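Local coordinates for ribonuclease P protein component 3 (Thermococcus kodakarensis KOD1, PDB 3WYZ), which is probably a protein subunit of ribonuclease P, the RNA-based enzyme that generates mature tRNAs by cleaving the 5'-ends of their precursors, at residues A136-S142 and P172-S178. Numbering follows the deposited sequence.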
ATOM      1  N   ALA A 136      -2.427   7.927  -1.892  1.00 40.63           N
ATOM      2  CA  ALA A 136      -1.047   7.446  -1.913  1.00 41.23           C
ATOM      3  C   ALA A 136      -0.890   6.212  -2.791  1.00 42.21           C
ATOM      4  O   ALA A 136      -1.823   5.425  -2.958  1.00 41.50           O
ATOM      5  CB  ALA A 136      -0.570   7.137  -0.503  1.00 40.80           C
ATOM      6  N   ILE A 137       0.304   6.044  -3.348  1.00 43.95           N
ATOM      7  CA  ILE A 137       0.645   4.827  -4.084  1.00 43.04           C
ATOM      8  C   ILE A 137       1.544   3.949  -3.235  1.00 41.03           C
ATOM      9  O   ILE A 137       2.593   4.399  -2.786  1.00 40.27           O
ATOM     10  CB  ILE A 137       1.349   5.141  -5.417  1.00 41.79           C
ATOM     11  CG1 ILE A 137       0.447   6.003  -6.302  1.00 43.52           C
ATOM     12  CG2 ILE A 137       1.721   3.855  -6.153  1.00 41.80           C
ATOM     13  CD1 ILE A 137      -0.836   5.326  -6.757  1.00 43.17           C
ATOM     14  N   GLY A 138       1.125   2.697  -3.042  1.00 41.34           N
ATOM     15  CA  GLY A 138       1.901   1.706  -2.312  1.00 42.35           C
ATOM     16  C   GLY A 138       2.788   0.858  -3.207  1.00 42.87           C
ATOM     17  O   GLY A 138       2.298   0.084  -4.025  1.00 44.77           O
ATOM     18  N   PHE A 139       4.097   1.002  -3.039  1.00 42.41           N
ATOM     19  CA  PHE A 139       5.073   0.198  -3.763  1.00 42.51           C
ATOM     20  C   PHE A 139       5.414  -1.047  -2.962  1.00 43.91           C
ATOM     21  O   PHE A 139       6.281  -1.007  -2.083  1.00 43.90           O
ATOM     22  CB  PHE A 139       6.349   1.007  -4.030  1.00 42.30           C
ATOM     23  CG  PHE A 139       6.166   2.104  -5.031  1.00 39.85           C
ATOM     24  CD1 PHE A 139       5.756   3.354  -4.629  1.00 40.56           C
ATOM     25  CD2 PHE A 139       6.406   1.878  -6.372  1.00 40.06           C
ATOM     26  CE1 PHE A 139       5.584   4.370  -5.549  1.00 42.05           C
ATOM     27  CE2 PHE A 139       6.235   2.885  -7.302  1.00 40.26           C
ATOM     28  CZ  PHE A 139       5.825   4.133  -6.890  1.00 40.89           C
ATOM     29  N   SER A 140       4.725  -2.149  -3.268  1.00 44.72           N
ATOM     30  CA  SER A 140       4.895  -3.403  -2.537  1.00 44.39           C
ATOM     31  C   SER A 140       6.125  -4.148  -3.036  1.00 43.10           C
ATOM     32  O   SER A 140       6.346  -4.254  -4.232  1.00 43.99           O
ATOM     33  CB  SER A 140       3.653  -4.290  -2.681  1.00 46.81           C
ATOM     34  OG  SER A 140       3.538  -4.800  -4.004  1.00 53.34           O
ATOM     35  N   LEU A 141       6.915  -4.670  -2.106  1.00 42.85           N
ATOM     36  CA  LEU A 141       8.053  -5.521  -2.435  1.00 42.78           C
ATOM     37  C   LEU A 141       7.632  -6.978  -2.691  1.00 44.91           C
ATOM     38  O   LEU A 141       8.371  -7.730  -3.321  1.00 44.95           O
ATOM     39  CB  LEU A 141       9.082  -5.451  -1.306  1.00 43.23           C
ATOM     40  CG  LEU A 141      10.326  -6.338  -1.361  1.00 46.22           C
ATOM     41  CD1 LEU A 141      11.135  -6.157  -2.641  1.00 47.80           C
ATOM     42  CD2 LEU A 141      11.193  -6.063  -0.146  1.00 47.28           C
ATOM     43  N   SER A 142       6.441  -7.359  -2.220  1.00 44.99           N
ATOM     44  CA  SER A 142       5.973  -8.752  -2.241  1.00 47.68           C
ATOM     45  C   SER A 142       6.078  -9.465  -3.600  1.00 48.96           C
ATOM     46  O   SER A 142       6.579 -10.584  -3.657  1.00 50.60           O
ATOM     47  CB  SER A 142       4.524  -8.844  -1.737  1.00 49.02           C
ATOM     48  OG  SER A 142       4.229 -10.160  -1.329  1.00 56.00           O
ATOM     49  N   PRO A 172       1.401  11.282  -3.149  1.00 39.84           N
ATOM     50  CA  PRO A 172       1.981  10.629  -1.972  1.00 40.89           C
ATOM     51  C   PRO A 172       2.309   9.169  -2.264  1.00 41.68           C
ATOM     52  O   PRO A 172       1.676   8.558  -3.125  1.00 43.44           O
ATOM     53  CB  PRO A 172       0.870  10.731  -0.919  1.00 40.72           C
ATOM     54  CG  PRO A 172      -0.020  11.844  -1.387  1.00 41.64           C
ATOM     55  CD  PRO A 172       0.048  11.810  -2.886  1.00 40.16           C
ATOM     56  N   ARG A 173       3.292   8.616  -1.560  1.00 41.44           N
ATOM     57  CA  ARG A 173       3.686   7.227  -1.771  1.00 42.24           C
ATOM     58  C   ARG A 173       4.425   6.657  -0.577  1.00 41.77           C
ATOM     59  O   ARG A 173       4.904   7.387   0.280  1.00 41.54           O
ATOM     60  CB  ARG A 173       4.554   7.084  -3.022  1.00 43.91           C
ATOM     61  CG  ARG A 173       5.902   7.798  -2.954  1.00 46.61           C
ATOM     62  CD  ARG A 173       5.737   9.298  -3.151  1.00 47.74           C
ATOM     63  NE  ARG A 173       7.007   9.996  -3.221  1.00 52.30           N
ATOM     64  CZ  ARG A 173       7.160  11.251  -3.638  1.00 53.68           C
ATOM     65  NH1 ARG A 173       6.111  11.982  -4.031  1.00 52.42           N
ATOM     66  NH2 ARG A 173       8.380  11.776  -3.660  1.00 54.64           N
ATOM     67  N   PHE A 174       4.503   5.336  -0.537  1.00 40.67           N
ATOM     68  CA  PHE A 174       5.317   4.648   0.446  1.00 41.95           C
ATOM     69  C   PHE A 174       5.809   3.320  -0.105  1.00 42.09           C
ATOM     70  O   PHE A 174       5.188   2.751  -1.007  1.00 40.59           O
ATOM     71  CB  PHE A 174       4.533   4.436   1.744  1.00 43.09           C
ATOM     72  CG  PHE A 174       3.215   3.735   1.562  1.00 43.50           C
ATOM     73  CD1 PHE A 174       3.139   2.352   1.577  1.00 44.83           C
ATOM     74  CD2 PHE A 174       2.046   4.461   1.416  1.00 45.57           C
ATOM     75  CE1 PHE A 174       1.926   1.707   1.426  1.00 43.94           C
ATOM     76  CE2 PHE A 174       0.828   3.822   1.268  1.00 44.37           C
ATOM     77  CZ  PHE A 174       0.770   2.443   1.266  1.00 43.87           C
ATOM     78  N   ILE A 175       6.938   2.854   0.426  1.00 41.74           N
ATOM     79  CA  ILE A 175       7.445   1.525   0.128  1.00 43.40           C
ATOM     80  C   ILE A 175       6.986   0.596   1.242  1.00 42.25           C
ATOM     81  O   ILE A 175       7.037   0.964   2.417  1.00 40.44           O
ATOM     82  CB  ILE A 175       8.987   1.477   0.061  1.00 43.71           C
ATOM     83  CG1 ILE A 175       9.550   2.559  -0.874  1.00 44.69           C
ATOM     84  CG2 ILE A 175       9.456   0.088  -0.357  1.00 43.80           C
ATOM     85  CD1 ILE A 175       9.053   2.499  -2.298  1.00 46.84           C
ATOM     86  N   THR A 176       6.564  -0.613   0.874  1.00 41.39           N
ATOM     87  CA  THR A 176       6.147  -1.602   1.857  1.00 40.94           C
ATOM     88  C   THR A 176       6.437  -3.029   1.407  1.00 41.46           C
ATOM     89  O   THR A 176       6.534  -3.306   0.220  1.00 42.30           O
ATOM     90  CB  THR A 176       4.653  -1.455   2.211  1.00 41.83           C
ATOM     91  OG1 THR A 176       4.296  -2.441   3.183  1.00 42.17           O
ATOM     92  CG2 THR A 176       3.763  -1.604   0.973  1.00 40.99           C
ATOM     93  N   SER A 177       6.589  -3.925   2.376  1.00 41.92           N
ATOM     94  CA  SER A 177       6.794  -5.338   2.093  1.00 42.60           C
ATOM     95  C   SER A 177       5.505  -6.007   1.631  1.00 41.66           C
ATOM     96  O   SER A 177       5.544  -6.902   0.782  1.00 41.13           O
ATOM     97  CB  SER A 177       7.335  -6.067   3.331  1.00 44.10           C
ATOM     98  OG  SER A 177       6.358  -6.134   4.364  1.00 46.63           O
ATOM     99  N   SER A 178       4.372  -5.575   2.187  1.00 42.42           N
ATOM    100  CA  SER A 178       3.086  -6.250   1.983  1.00 45.55           C
ATOM    101  C   SER A 178       3.254  -7.730   2.326  1.00 48.37           C
ATOM    102  O   SER A 178       2.770  -8.604   1.605  1.00 52.94           O
ATOM    103  CB  SER A 178       2.578  -6.068   0.545  1.00 44.90           C
ATOM    104  OG  SER A 178       2.431  -4.696   0.222  1.00 43.75           O
TER
HETATM  105  O   HOH W   1       1.501  -9.659  -0.487  1.00 43.18           O
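F139 and I175 meet on the outer, helix-facing side of two neighbouring parallel strands, 136-140 and 173-176, of a TIM barrel-like fold. Five backbone hydrogen bonds set the register; the straightest are F139 N to F174 O and T176 N to F139 O, both with N-H...O angles of 170°. Followed outward, F139 CB lies 3.5 Å from I175 CD1; CG has the same methyl at 4.0 Å; CD1 passes F174 O; CE1, near the tip, lies 3.8 Å from R173 CB. R173 CB and F174 O both lie at the ring edge, in its plane. T162 of helix 149-168 and the W114 ring also pack on F139; an alanine here would keep CB against I175 CD1 but would probably leave R173 CB without the ring edge and open a gap beside W114 and T162. On the barrel's inner side, F174 CG sits between backbone N and carbonyl carbon (chi1 54°), which lays the ring over G138: its CA stands 4.0 Å from the ring centroid, 21° off the normal, a CH-pi contact. Further along this side, S140 OG is hydrogen-bonded to S112 OG, T176 OG1 to E15 OE1 and S178 OG to D17 OD2. The outer side is thus largely apolar, whereas the inner side starts with F174 on G138 and turns to hydroxyls toward the strands' C-terminal ends, where T176 and S178 link strand 173-176 and the turn after it to strand 14-18 by side chains.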